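Local structure of capsular polysaccharide export system protein KpsC (Thermosulfurimonas dismutans, 6MGB) at residues K131-H136 / D316-L321; P120-Q125 / A296-P301; V27-S32 / L91-V96; V80-E85 / V205-K210. The protein acts as a beta(2,4) Kdo-transferase, probably using CMP-Kdo as donor, in building the glycolipid anchor of Gram-negative bacterial capsules. One frame throughout, in Å; residues are numbered along the deposited sequence. Where two conformers were deposited one is given.

Interaction 1 of 4, residues K131-H136 / D316-L321; sequences KLIRDH and DVINHL
Helices 120-135 and 314-322 come closest within this pair of segments at Ile133 and Ile318, whose CA atoms lie 7.5 Å apart. The contact is entirely apolar, and it turns on Ile318, which points from its own helix toward the other and divides its two branches between neighbouring residues there. With CG2 anti to the backbone N and CG1 beside it (chi1 -69°), one branch touches Leu132 while the other extends to Ile133. CG2 of Ile318 meets CB of Leu132 at 4.1 Å, low on the leucine side chain. CD1 of Ile318 approaches CG1 of Ile133, also at 4.1 Å, and these two isoleucines cross at about a right angle, the end methyl of Ile318 meeting the middle of the Ile133 chain. Ile133 and Ile318 are buried, and Phe293 of helix 289-299 also packs on Ile133.

Just beyond the contact the helix 120-135 ends. The carbonyl O of Leu132 takes two donors from His136, reaching it from opposite faces of the carbonyl plane: the backbone N at 3.0 Å, and ND1 of the imidazole at 3.3 Å, the latter with an N-H...O angle of 145°. The acceptor lies in the ring plane, at the ring's edge, which ties the side chain back over the last turn. One turn of the helix is also bridged by Lys131 NZ and Asp135 OD2, 2.9 Å apart, in a salt bridge.

Returning to the first domain and finishing in a helix is characteristic of the GT-B fold; here that final helix packs against helix 120-135, with Ile133 about 7 Å, side chain to side chain, from the CMP-binding Glu252.

Interaction 2 of 4, residues P120-Q125 / A296-P301; sequences PELMDQ and AYLLYP
A small leucine cluster near the surface joins the start of helix 120-135 to the end of helix 289-299, with Leu122 and Gln125 facing Leu298 and Leu299. In this GT-B protein the helices lie on the two passages between the sheets: helix 120-135 on the way to strand 158-162 of the parallel sheet, helix 289-299 on the way back to strand 302-305 of the mixed one.

Leu122 and Leu299 reach toward each other tip to tip. The leucine on the first helix has its CG anti to the backbone N (chi1 178°), which carries both methyls to Leu299; CD1 of Leu122 stands 3.7 Å from CD2 of Leu299, and CD2 of Leu122 is 3.9 Å from CD1 of Leu299. Leu298 behaves differently, sliding past Leu122 in the opposite direction so that the CD1 of Leu122 and the CD2 of Leu298 approach to 4.0 Å. Helix 289-299 widens into a pi-type turn at 296-299, exactly where both leucines are presented.

Trp117 packs on Leu122 and Leu299, while Ile314 and Phe315 of helix 314-322 touch Leu298 and Gln125 respectively. Gln125 runs extended beyond CG, its amide making a weak hydrogen bond from NE2 to Glu121 OE1. It meets the second helix through its aliphatic base: CB of Gln125 lies 3.8 Å from CD2 of Leu298, the two side chains crossing obliquely.

Interaction 3 of 4, residues V27-S32 / L91-V96; sequences VFLEDS and LIVDPV
Helix-on-sheet packing in the first, Rossmann-like domain brings Phe28 and Leu29, at the end of helix 25-29, against Leu91 and Val93 of strand 90-94. Leu91 and Val93 alternate with Ile92 along the strand, so both point toward the helix from the same face. Leu91 lays its CB over one face of the Phe28 ring, 3.8 Å from the centroid and 19° off the normal, a CH-pi contact displaced toward the rim. Its CG is anti to the backbone N (chi1 -165°), and CD2 of Leu91 packs closely on CB of Phe28, at 3.5 Å. The leucine therefore clasps the phenylalanine at both ring and stem.

At the next pair Leu29 and Val93 cross at about a right angle. A single methyl, CD2 of Leu29, touches both branches of the valine almost equally, 3.8 Å from CG1 and 3.9 Å from CG2 of Val93. All four residues are buried. Leu72 of the adjacent strand 69-74 touches Leu29 and Val93, and Ile304 of strand 302-305 packs on Phe28, so the helix end spans three strands of the mixed sheet.

Arg302 NH1 donates to the carbonyl O of Phe28, giving the helix end a polar tie to strand 302-305. Where strand 90-94 stops, Asp94 forms an Asx turn: its OD1 accepts from the backbone N of Val96 at 2.8 Å.

Interaction 4 of 4, residues V80-E85 / V205-K210; sequences VGLGHE and VIVGRK
Arg209 lays its guanidinium flat on the imidazole of His84, centres 4.0 Å apart and planes only 9° from parallel. The arginine chain contributes as well: CD of Arg209 lies over the same face, 3.6 Å from the ring centroid in a CH-pi contact, and approaches CE1 of His84 to 3.3 Å. NE of Arg209 is above ND1 while NH1 lies above CG, so the guanidinium covers the ND1-CG side of the ring and reaches over CB, while CD covers the CE1 side. The bend at chi3 (59°) turns NE and the guanidinium back over the ring that CD already covers. On the opposite ring face CG of Glu85 sits over the centre.

Beside the stack, Leu82 and Val207 meet tip to tip, with CD1 of Leu82 3.9 Å from CG2 of Val207. The turn carrying Val207 and Arg209 is set by a Schellman motif at the end of helix 203-206, in which Gly208 has positive phi and its N bonds to Val205 O at 3.0 Å. Across from it, Glu85 N returns to Leu82 O at 2.8 Å, closing the loop that holds His84; Glu85 OE2 is in a salt bridge with Arg143 NE. The side chain of Leu82 lies about 7 Å from bound cytidine monophosphate.

Because the stack is face to face, the guanidinium N-H groups are directed along their own plane, not into the ring, and the attraction is probably dispersion, with some charge-to-ring contribution if the imidazole is neutral.

How the interactions relate
Interaction 3 is buried in the first domain, and interaction 1 is buried too, while interaction 2 lies near the surface and interaction 4 is partly buried, its leucine covered and its His84-Arg209 stack exposed. Interactions 1 and 2 use opposite ends of helix 120-135. Their contacts, like those of interaction 3, are made by aliphatic groups, though only interaction 3 adds an aromatic face; interaction 4 alone has a charged group stacked on a ring. Tyr300 OH reaches Asp94 OD2 at 2.7 Å, linking interactions 2 and 3, and Leu321 CD2 packs on Val80 CG2, joining 1 to 4. Interactions 2 and 4 fall on opposite sides of the chain's centre, their centres about 29 Å apart.

Interaction 1 of 4, residues K131-H136 / D316-L321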
loop_
_atom_site.group_PDB
_atom_site.type_symbol
_atom_site.label_atom_id
_atom_site.label_comp_id
_atom_site.label_asym_id
_atom_site.label_seq_id
_atom_site.Cartn_x
_atom_site.Cartn_y
_atom_site.Cartn_z
ATOM N N LYS A 131 14.269 11.119 -0.036
ATOM C CA LYS A 131 15.560 11.008 -0.706
ATOM C C LYS A 131 16.227 9.673 -0.393
ATOM O O LYS A 131 16.775 9.021 -1.289
ATOM C CB LYS A 131 16.470 12.169 -0.300
ATOM C CG LYS A 131 17.868 12.079 -0.893
ATOM C CD LYS A 131 18.718 13.288 -0.546
ATOM C CE LYS A 131 20.172 13.059 -0.932
ATOM N NZ LYS A 131 20.321 12.635 -2.353
ATOM N N LEU A 132 16.194 9.251 0.873
ATOM C CA LEU A 132 16.805 7.978 1.243
ATOM C C LEU A 132 16.137 6.815 0.518
ATOM O O LEU A 132 16.816 5.902 0.034
ATOM C CB LEU A 132 16.729 7.782 2.758
ATOM C CG LEU A 132 17.703 8.611 3.602
ATOM C CD1 LEU A 132 17.298 8.586 5.067
ATOM C CD2 LEU A 132 19.131 8.103 3.442
ATOM N N ILE A 133 14.806 6.833 0.430
ATOM C CA ILE A 133 14.088 5.752 -0.241
ATOM C C ILE A 133 14.441 5.716 -1.723
ATOM O O ILE A 133 14.638 4.642 -2.303
ATOM C CB ILE A 133 12.572 5.905 -0.017
ATOM C CG1 ILE A 133 12.229 5.584 1.441
ATOM C CG2 ILE A 133 11.784 5.003 -0.962
ATOM C CD1 ILE A 133 10.821 5.966 1.848
ATOM N N ARG A 134 14.519 6.884 -2.360
ATOM C CA ARG A 134 14.896 6.943 -3.770
ATOM C C ARG A 134 16.329 6.470 -3.974
ATOM O O ARG A 134 16.608 5.641 -4.849
ATOM C CB ARG A 134 14.734 8.371 -4.294
ATOM C CG ARG A 134 13.298 8.850 -4.418
ATOM C CD ARG A 134 13.250 10.353 -4.653
ATOM N NE ARG A 134 11.924 10.817 -5.049
ATOM C CZ ARG A 134 11.591 12.096 -5.193
ATOM N NH1 ARG A 134 10.360 12.423 -5.561
ATOM N NH2 ARG A 134 12.483 13.051 -4.964
ATOM N N ASP A 135 17.257 6.993 -3.170
ATOM C CA ASP A 135 18.670 6.678 -3.361
ATOM C C ASP A 135 18.953 5.197 -3.148
ATOM O O ASP A 135 19.727 4.593 -3.902
ATOM C CB ASP A 135 19.525 7.526 -2.418
ATOM C CG ASP A 135 19.571 8.986 -2.828
ATOM O OD1 ASP A 135 19.032 9.322 -3.903
ATOM O OD2 ASP A 135 20.146 9.799 -2.073
ATOM N N HIS A 136 18.345 4.591 -2.132
ATOM C CA HIS A 136 18.603 3.196 -1.803
ATOM C C HIS A 136 17.608 2.239 -2.448
ATOM O O HIS A 136 17.620 1.046 -2.128
ATOM C CB HIS A 136 18.604 3.008 -0.286
ATOM C CG HIS A 136 19.805 3.596 0.386
ATOM N ND1 HIS A 136 19.817 4.870 0.911
ATOM C CD2 HIS A 136 21.043 3.088 0.598
ATOM C CE1 HIS A 136 21.007 5.118 1.428
ATOM N NE2 HIS A 136 21.770 4.053 1.251
ATOM N N ASP A 316 14.009 4.582 11.461
ATOM C CA ASP A 316 14.500 3.345 12.060
ATOM C C ASP A 316 14.381 2.183 11.083
ATOM O O ASP A 316 15.284 1.344 10.987
ATOM C CB ASP A 316 13.734 3.040 13.345
ATOM C CG ASP A 316 13.908 4.115 14.398
ATOM O OD1 ASP A 316 15.032 4.645 14.528
ATOM O OD2 ASP A 316 12.920 4.428 15.093
ATOM N N VAL A 317 13.271 2.118 10.346
ATOM C CA VAL A 317 13.077 1.034 9.390
ATOM C C VAL A 317 13.961 1.236 8.166
ATOM O O VAL A 317 14.535 0.277 7.636
ATOM C CB VAL A 317 11.586 0.922 9.018
ATOM C CG1 VAL A 317 11.388 0.067 7.773
ATOM C CG2 VAL A 317 10.804 0.336 10.187
ATOM N N ILE A 318 14.089 2.480 7.695
ATOM C CA ILE A 318 14.972 2.751 6.563
ATOM C C ILE A 318 16.386 2.280 6.878
ATOM O O ILE A 318 16.988 1.513 6.119
ATOM C CB ILE A 318 14.938 4.246 6.195
ATOM C CG1 ILE A 318 13.570 4.614 5.614
ATOM C CG2 ILE A 318 16.043 4.579 5.191
ATOM C CD1 ILE A 318 13.389 6.090 5.314
ATOM N N ASN A 319 16.936 2.730 8.009
ATOM C CA ASN A 319 18.281 2.311 8.389
ATOM C C ASN A 319 18.392 0.795 8.476
ATOM O O ASN A 319 19.444 0.231 8.160
ATOM C CB ASN A 319 18.676 2.949 9.721
ATOM C CG ASN A 319 19.124 4.391 9.567
ATOM O OD1 ASN A 319 19.531 4.815 8.485
ATOM N ND2 ASN A 319 19.057 5.151 10.654
ATOM N N HIS A 320 17.321 0.121 8.898
ATOM C CA HIS A 320 17.337 -1.337 8.945
ATOM C C HIS A 320 17.322 -1.934 7.543
ATOM O O HIS A 320 18.019 -2.919 7.275
ATOM C CB HIS A 320 16.146 -1.845 9.757
ATOM C CG HIS A 320 16.083 -3.336 9.870
ATOM N ND1 HIS A 320 15.201 -4.101 9.137
ATOM C CD2 HIS A 320 16.793 -4.204 10.630
ATOM C CE1 HIS A 320 15.370 -5.376 9.441
ATOM N NE2 HIS A 320 16.329 -5.465 10.344
ATOM N N LEU A 321 16.535 -1.351 6.635
ATOM C CA LEU A 321 16.462 -1.877 5.275
ATOM C C LEU A 321 17.767 -1.668 4.519
ATOM O O LEU A 321 18.113 -2.479 3.652
ATOM C CB LEU A 321 15.305 -1.224 4.518
ATOM C CG LEU A 321 13.888 -1.558 4.997
ATOM C CD1 LEU A 321 12.867 -0.769 4.194
ATOM C CD2 LEU A 321 13.604 -3.049 4.895
#

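Interaction 2 of 4, residues P120-Q125 / A296-P301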
loop_
_atom_site.group_PDB
_atom_site.type_symbol
_atom_site.label_atom_id
_atom_site.label_comp_id
_atom_site.label_asym_id
_atom_site.label_seq_id
_atom_site.Cartn_x
_atom_site.Cartn_y
_atom_site.Cartn_z
ATOM N N PRO A 120 6.980 22.927 9.013
ATOM C CA PRO A 120 8.324 22.921 8.415
ATOM C C PRO A 120 9.168 21.750 8.882
ATOM O O PRO A 120 9.940 21.187 8.098
ATOM C CB PRO A 120 8.912 24.263 8.874
ATOM C CG PRO A 120 7.733 25.123 9.164
ATOM C CD PRO A 120 6.668 24.208 9.669
ATOM N N GLU A 121 9.026 21.360 10.150
ATOM C CA GLU A 121 9.833 20.274 10.692
ATOM C C GLU A 121 9.439 18.934 10.081
ATOM O O GLU A 121 10.308 18.142 9.695
ATOM C CB GLU A 121 9.691 20.244 12.215
ATOM C CG GLU A 121 10.892 19.681 12.958
ATOM C CD GLU A 121 10.634 18.301 13.527
ATOM O OE1 GLU A 121 11.450 17.391 13.273
ATOM O OE2 GLU A 121 9.613 18.128 14.226
ATOM N N LEU A 122 8.138 18.659 9.975
ATOM C CA LEU A 122 7.705 17.402 9.374
ATOM C C LEU A 122 8.095 17.341 7.903
ATOM O O LEU A 122 8.605 16.321 7.426
ATOM C CB LEU A 122 6.194 17.223 9.528
ATOM C CG LEU A 122 5.659 15.946 8.869
ATOM C CD1 LEU A 122 6.085 14.714 9.653
ATOM C CD2 LEU A 122 4.157 15.998 8.711
ATOM N N MET A 123 7.844 18.421 7.162
ATOM C CA MET A 123 8.145 18.415 5.737
ATOM C C MET A 123 9.637 18.238 5.486
ATOM O O MET A 123 10.028 17.651 4.471
ATOM C CB MET A 123 7.635 19.702 5.090
ATOM C CG MET A 123 6.134 19.919 5.251
ATOM S SD MET A 123 5.133 18.557 4.611
ATOM C CE MET A 123 5.522 18.637 2.868
ATOM N N ASP A 124 10.483 18.728 6.396
ATOM C CA ASP A 124 11.913 18.453 6.284
ATOM C C ASP A 124 12.197 16.969 6.471
ATOM O O ASP A 124 12.971 16.379 5.706
ATOM C CB ASP A 124 12.699 19.279 7.303
ATOM C CG ASP A 124 12.745 20.752 6.951
ATOM O OD1 ASP A 124 12.728 21.587 7.880
ATOM O OD2 ASP A 124 12.783 21.079 5.746
ATOM N N GLN A 125 11.581 16.346 7.479
ATOM C CA GLN A 125 11.713 14.903 7.641
ATOM C C GLN A 125 11.254 14.169 6.389
ATOM O O GLN A 125 11.918 13.231 5.931
ATOM C CB GLN A 125 10.912 14.429 8.855
ATOM C CG GLN A 125 11.448 14.910 10.190
ATOM C CD GLN A 125 10.695 14.312 11.364
ATOM O OE1 GLN A 125 9.735 13.563 11.182
ATOM N NE2 GLN A 125 11.130 14.638 12.576
ATOM N N ALA A 296 1.206 9.741 4.069
ATOM C CA ALA A 296 1.002 8.319 3.809
ATOM C C ALA A 296 2.108 7.465 4.418
ATOM O O ALA A 296 1.838 6.379 4.945
ATOM C CB ALA A 296 0.908 8.071 2.304
ATOM N N TYR A 297 3.358 7.924 4.350
ATOM C CA TYR A 297 4.489 7.106 4.777
ATOM C C TYR A 297 5.049 7.491 6.141
ATOM O O TYR A 297 5.554 6.617 6.853
ATOM C CB TYR A 297 5.612 7.168 3.730
ATOM C CG TYR A 297 5.495 6.129 2.621
ATOM C CD1 TYR A 297 4.308 5.963 1.916
ATOM C CD2 TYR A 297 6.579 5.329 2.271
ATOM C CE1 TYR A 297 4.200 5.024 0.905
ATOM C CE2 TYR A 297 6.479 4.388 1.259
ATOM C CZ TYR A 297 5.287 4.240 0.580
ATOM O OH TYR A 297 5.172 3.308 -0.427
ATOM N N LEU A 298 4.979 8.763 6.537
ATOM C CA LEU A 298 5.520 9.164 7.833
ATOM C C LEU A 298 4.472 9.126 8.945
ATOM O O LEU A 298 4.718 8.550 10.010
ATOM C CB LEU A 298 6.140 10.563 7.741
ATOM C CG LEU A 298 7.629 10.607 7.391
ATOM C CD1 LEU A 298 7.863 10.228 5.937
ATOM C CD2 LEU A 298 8.209 11.981 7.691
ATOM N N LEU A 299 3.304 9.727 8.718
ATOM C CA LEU A 299 2.304 9.874 9.773
ATOM C C LEU A 299 1.379 8.668 9.900
ATOM O O LEU A 299 1.048 8.257 11.018
ATOM C CB LEU A 299 1.456 11.121 9.520
ATOM C CG LEU A 299 2.192 12.457 9.387
ATOM C CD1 LEU A 299 1.188 13.597 9.316
ATOM C CD2 LEU A 299 3.172 12.672 10.531
ATOM N N TYR A 300 0.945 8.100 8.771
ATOM C CA TYR A 300 -0.139 7.122 8.804
ATOM C C TYR A 300 0.305 5.792 9.402
ATOM O O TYR A 300 -0.375 5.294 10.315
ATOM C CB TYR A 300 -0.717 6.975 7.391
ATOM C CG TYR A 300 -1.889 6.037 7.208
ATOM C CD1 TYR A 300 -3.066 6.187 7.934
ATOM C CD2 TYR A 300 -1.836 5.029 6.251
ATOM C CE1 TYR A 300 -4.140 5.332 7.734
ATOM C CE2 TYR A 300 -2.896 4.177 6.045
ATOM C CZ TYR A 300 -4.047 4.330 6.786
ATOM O OH TYR A 300 -5.106 3.477 6.570
ATOM N N PRO A 301 1.406 5.179 8.975
ATOM C CA PRO A 301 1.791 3.882 9.542
ATOM C C PRO A 301 2.428 4.026 10.915
ATOM O O PRO A 301 2.925 5.087 11.298
ATOM C CB PRO A 301 2.807 3.336 8.527
ATOM C CG PRO A 301 2.790 4.299 7.359
ATOM C CD PRO A 301 2.357 5.600 7.937
#

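Interaction 3 of 4, residues V27-S32 / L91-V96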
loop_
_atom_site.group_PDB
_atom_site.type_symbol
_atom_site.label_atom_id
_atom_site.label_comp_id
_atom_site.label_asym_id
_atom_site.label_seq_id
_atom_site.Cartn_x
_atom_site.Cartn_y
_atom_site.Cartn_z
ATOM N N VAL A 27 2.758 -3.984 20.611
ATOM C CA VAL A 27 3.631 -2.819 20.522
ATOM C C VAL A 27 3.110 -1.851 19.468
ATOM O O VAL A 27 3.066 -0.636 19.689
ATOM C CB VAL A 27 5.079 -3.259 20.229
ATOM C CG1 VAL A 27 5.985 -2.047 20.048
ATOM C CG2 VAL A 27 5.602 -4.149 21.350
ATOM N N PHE A 28 2.707 -2.373 18.307
ATOM C CA PHE A 28 2.117 -1.526 17.277
ATOM C C PHE A 28 0.855 -0.845 17.791
ATOM O O PHE A 28 0.669 0.364 17.614
ATOM C CB PHE A 28 1.796 -2.355 16.030
ATOM C CG PHE A 28 3.007 -2.789 15.247
ATOM C CD1 PHE A 28 3.828 -1.858 14.632
ATOM C CD2 PHE A 28 3.302 -4.134 15.097
ATOM C CE1 PHE A 28 4.931 -2.263 13.900
ATOM C CE2 PHE A 28 4.401 -4.543 14.368
ATOM C CZ PHE A 28 5.217 -3.607 13.768
ATOM N N LEU A 29 -0.026 -1.612 18.438
ATOM C CA LEU A 29 -1.323 -1.094 18.851
ATOM C C LEU A 29 -1.247 -0.192 20.075
ATOM O O LEU A 29 -2.168 0.603 20.294
ATOM C CB LEU A 29 -2.284 -2.250 19.144
ATOM C CG LEU A 29 -2.822 -3.028 17.941
ATOM C CD1 LEU A 29 -3.675 -4.197 18.406
ATOM C CD2 LEU A 29 -3.626 -2.120 17.022
ATOM N N GLU A 30 -0.188 -0.293 20.874
ATOM C CA GLU A 30 -0.078 0.447 22.128
ATOM C C GLU A 30 -1.191 0.070 23.102
ATOM O O GLU A 30 -1.506 0.831 24.022
ATOM C CB GLU A 30 -0.069 1.958 21.870
ATOM C CG GLU A 30 1.058 2.405 20.944
ATOM C CD GLU A 30 0.886 3.825 20.440
ATOM O OE1 GLU A 30 -0.017 4.531 20.937
ATOM O OE2 GLU A 30 1.652 4.235 19.543
ATOM N N ASP A 31 -1.790 -1.104 22.897
ATOM C CA ASP A 31 -2.809 -1.654 23.776
ATOM C C ASP A 31 -2.605 -3.159 23.858
ATOM O O ASP A 31 -1.854 -3.750 23.077
ATOM C CB ASP A 31 -4.226 -1.342 23.270
ATOM C CG ASP A 31 -4.575 0.129 23.373
ATOM O OD1 ASP A 31 -4.510 0.682 24.490
ATOM O OD2 ASP A 31 -4.916 0.732 22.333
ATOM N N SER A 32 -3.282 -3.782 24.814
ATOM C CA SER A 32 -3.314 -5.233 24.897
ATOM C C SER A 32 -4.432 -5.779 24.012
ATOM O O SER A 32 -5.401 -5.084 23.696
ATOM C CB SER A 32 -3.514 -5.692 26.341
ATOM O OG SER A 32 -2.410 -5.327 27.150
ATOM N N LEU A 91 3.081 -1.192 10.657
ATOM C CA LEU A 91 1.706 -1.664 10.659
ATOM C C LEU A 91 0.777 -0.473 10.496
ATOM O O LEU A 91 0.967 0.562 11.140
ATOM C CB LEU A 91 1.385 -2.411 11.959
ATOM C CG LEU A 91 0.117 -3.260 11.985
ATOM C CD1 LEU A 91 0.320 -4.552 11.207
ATOM C CD2 LEU A 91 -0.281 -3.547 13.424
ATOM N N ILE A 92 -0.217 -0.619 9.628
ATOM C CA ILE A 92 -1.258 0.388 9.473
ATOM C C ILE A 92 -2.410 0.033 10.402
ATOM O O ILE A 92 -2.902 -1.101 10.394
ATOM C CB ILE A 92 -1.722 0.481 8.009
ATOM C CG1 ILE A 92 -0.669 1.236 7.192
ATOM C CG2 ILE A 92 -3.075 1.183 7.907
ATOM C CD1 ILE A 92 -0.851 1.132 5.695
ATOM N N VAL A 93 -2.830 1.003 11.208
ATOM C CA VAL A 93 -3.901 0.829 12.182
ATOM C C VAL A 93 -4.867 1.982 11.947
ATOM O O VAL A 93 -4.590 3.121 12.340
ATOM C CB VAL A 93 -3.383 0.821 13.625
ATOM C CG1 VAL A 93 -4.527 0.628 14.609
ATOM C CG2 VAL A 93 -2.329 -0.267 13.804
ATOM N N ASP A 94 -5.997 1.699 11.307
ATOM C CA ASP A 94 -6.919 2.744 10.867
ATOM C C ASP A 94 -8.242 2.616 11.609
ATOM O O ASP A 94 -9.005 1.668 11.343
ATOM C CB ASP A 94 -7.144 2.654 9.357
ATOM C CG ASP A 94 -7.786 3.905 8.789
ATOM O OD1 ASP A 94 -8.642 4.500 9.475
ATOM O OD2 ASP A 94 -7.430 4.296 7.659
ATOM N N PRO A 95 -8.564 3.518 12.541
ATOM C CA PRO A 95 -9.854 3.440 13.238
ATOM C C PRO A 95 -11.002 4.126 12.517
ATOM O O PRO A 95 -12.114 4.150 13.056
ATOM C CB PRO A 95 -9.566 4.135 14.579
ATOM C CG PRO A 95 -8.283 4.904 14.395
ATOM C CD PRO A 95 -7.746 4.641 13.027
ATOM N N VAL A 96 -10.770 4.682 11.330
ATOM C CA VAL A 96 -11.809 5.374 10.574
ATOM C C VAL A 96 -12.305 4.458 9.462
ATOM O O VAL A 96 -13.496 4.136 9.387
ATOM C CB VAL A 96 -11.277 6.702 10.004
ATOM C CG1 VAL A 96 -12.295 7.352 9.078
ATOM C CG2 VAL A 96 -10.909 7.650 11.139
#

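Interaction 4 of 4, residues V80-E85 / V205-K210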
loop_
_atom_site.group_PDB
_atom_site.type_symbol
_atom_site.label_atom_id
_atom_site.label_comp_id
_atom_site.label_asym_id
_atom_site.label_seq_id
_atom_site.Cartn_x
_atom_site.Cartn_y
_atom_site.Cartn_z
ATOM N N VAL A 80 12.168 -7.013 4.505
ATOM C CA VAL A 80 13.070 -7.582 3.508
ATOM C C VAL A 80 12.557 -8.999 3.277
ATOM O O VAL A 80 12.951 -9.946 3.959
ATOM C CB VAL A 80 14.525 -7.562 3.970
ATOM C CG1 VAL A 80 15.428 -8.189 2.913
ATOM C CG2 VAL A 80 14.968 -6.142 4.281
ATOM N N GLY A 81 11.657 -9.143 2.310
ATOM C CA GLY A 81 10.985 -10.408 2.089
ATOM C C GLY A 81 9.487 -10.239 1.938
ATOM O O GLY A 81 8.919 -9.246 2.401
ATOM N N LEU A 82 8.840 -11.193 1.271
ATOM C CA LEU A 82 7.407 -11.120 1.059
ATOM C C LEU A 82 6.669 -11.397 2.367
ATOM O O LEU A 82 7.263 -11.760 3.386
ATOM C CB LEU A 82 6.975 -12.107 -0.030
ATOM C CG LEU A 82 7.456 -11.820 -1.459
ATOM C CD1 LEU A 82 6.980 -12.906 -2.415
ATOM C CD2 LEU A 82 6.996 -10.451 -1.945
ATOM N N GLY A 83 5.349 -11.218 2.323
ATOM C CA GLY A 83 4.549 -11.338 3.530
ATOM C C GLY A 83 4.774 -12.632 4.286
ATOM O O GLY A 83 4.721 -12.653 5.519
ATOM N N HIS A 84 5.030 -13.723 3.568
ATOM C CA HIS A 84 5.207 -15.033 4.177
ATOM C C HIS A 84 6.645 -15.305 4.600
ATOM O O HIS A 84 6.957 -16.436 4.989
ATOM C CB HIS A 84 4.744 -16.125 3.207
ATOM C CG HIS A 84 5.560 -16.205 1.954
ATOM N ND1 HIS A 84 5.424 -15.305 0.919
ATOM C CD2 HIS A 84 6.523 -17.076 1.570
ATOM C CE1 HIS A 84 6.268 -15.618 -0.048
ATOM N NE2 HIS A 84 6.946 -16.690 0.322
ATOM N N GLU A 85 7.524 -14.305 4.542
ATOM C CA GLU A 85 8.938 -14.502 4.838
ATOM C C GLU A 85 9.355 -13.957 6.196
ATOM O O GLU A 85 10.320 -14.461 6.781
ATOM C CB GLU A 85 9.805 -13.834 3.765
ATOM C CG GLU A 85 9.552 -14.329 2.354
ATOM C CD GLU A 85 10.599 -13.840 1.371
ATOM O OE1 GLU A 85 11.660 -13.358 1.818
ATOM O OE2 GLU A 85 10.355 -13.929 0.151
ATOM N N VAL A 205 2.541 -13.487 -7.447
ATOM C CA VAL A 205 2.164 -14.357 -8.554
ATOM C C VAL A 205 3.394 -15.042 -9.134
ATOM O O VAL A 205 3.329 -16.201 -9.558
ATOM C CB VAL A 205 1.399 -13.553 -9.622
ATOM C CG1 VAL A 205 1.164 -14.393 -10.873
ATOM C CG2 VAL A 205 0.072 -13.065 -9.061
ATOM N N ILE A 206 4.527 -14.340 -9.165
ATOM C CA ILE A 206 5.768 -14.944 -9.641
ATOM C C ILE A 206 6.119 -16.162 -8.795
ATOM O O ILE A 206 6.479 -17.222 -9.321
ATOM C CB ILE A 206 6.903 -13.902 -9.634
ATOM C CG1 ILE A 206 6.609 -12.804 -10.661
ATOM C CG2 ILE A 206 8.248 -14.562 -9.923
ATOM C CD1 ILE A 206 7.594 -11.650 -10.650
ATOM N N VAL A 207 6.015 -16.031 -7.468
ATOM C CA VAL A 207 6.349 -17.139 -6.572
ATOM C C VAL A 207 5.249 -18.186 -6.497
ATOM O O VAL A 207 5.367 -19.134 -5.710
ATOM C CB VAL A 207 6.669 -16.636 -5.149
ATOM C CG1 VAL A 207 7.921 -15.770 -5.163
ATOM C CG2 VAL A 207 5.492 -15.870 -4.560
ATOM N N GLY A 208 4.185 -18.048 -7.287
ATOM C CA GLY A 208 3.171 -19.076 -7.386
ATOM C C GLY A 208 2.186 -19.137 -6.242
ATOM O O GLY A 208 1.436 -20.115 -6.145
ATOM N N ARG A 209 2.157 -18.128 -5.371
ATOM C CA ARG A 209 1.205 -18.124 -4.268
ATOM C C ARG A 209 -0.163 -17.592 -4.674
ATOM O O ARG A 209 -1.155 -17.897 -4.002
ATOM C CB ARG A 209 1.746 -17.290 -3.106
ATOM C CG ARG A 209 3.040 -17.822 -2.513
ATOM C CD ARG A 209 3.510 -16.967 -1.351
ATOM N NE ARG A 209 2.508 -16.906 -0.288
ATOM C CZ ARG A 209 2.436 -17.752 0.735
ATOM N NH1 ARG A 209 3.312 -18.742 0.862
ATOM N NH2 ARG A 209 1.480 -17.605 1.642
ATOM N N LYS A 210 -0.238 -16.809 -5.747
ATOM C CA LYS A 210 -1.488 -16.211 -6.190
ATOM C C LYS A 210 -1.531 -16.208 -7.711
ATOM O O LYS A 210 -0.532 -16.466 -8.386
ATOM C CB LYS A 210 -1.649 -14.775 -5.668
ATOM C CG LYS A 210 -1.612 -14.619 -4.153
ATOM C CD LYS A 210 -3.007 -14.531 -3.556
ATOM C CE LYS A 210 -2.963 -14.095 -2.099
ATOM N NZ LYS A 210 -2.367 -12.740 -1.931
#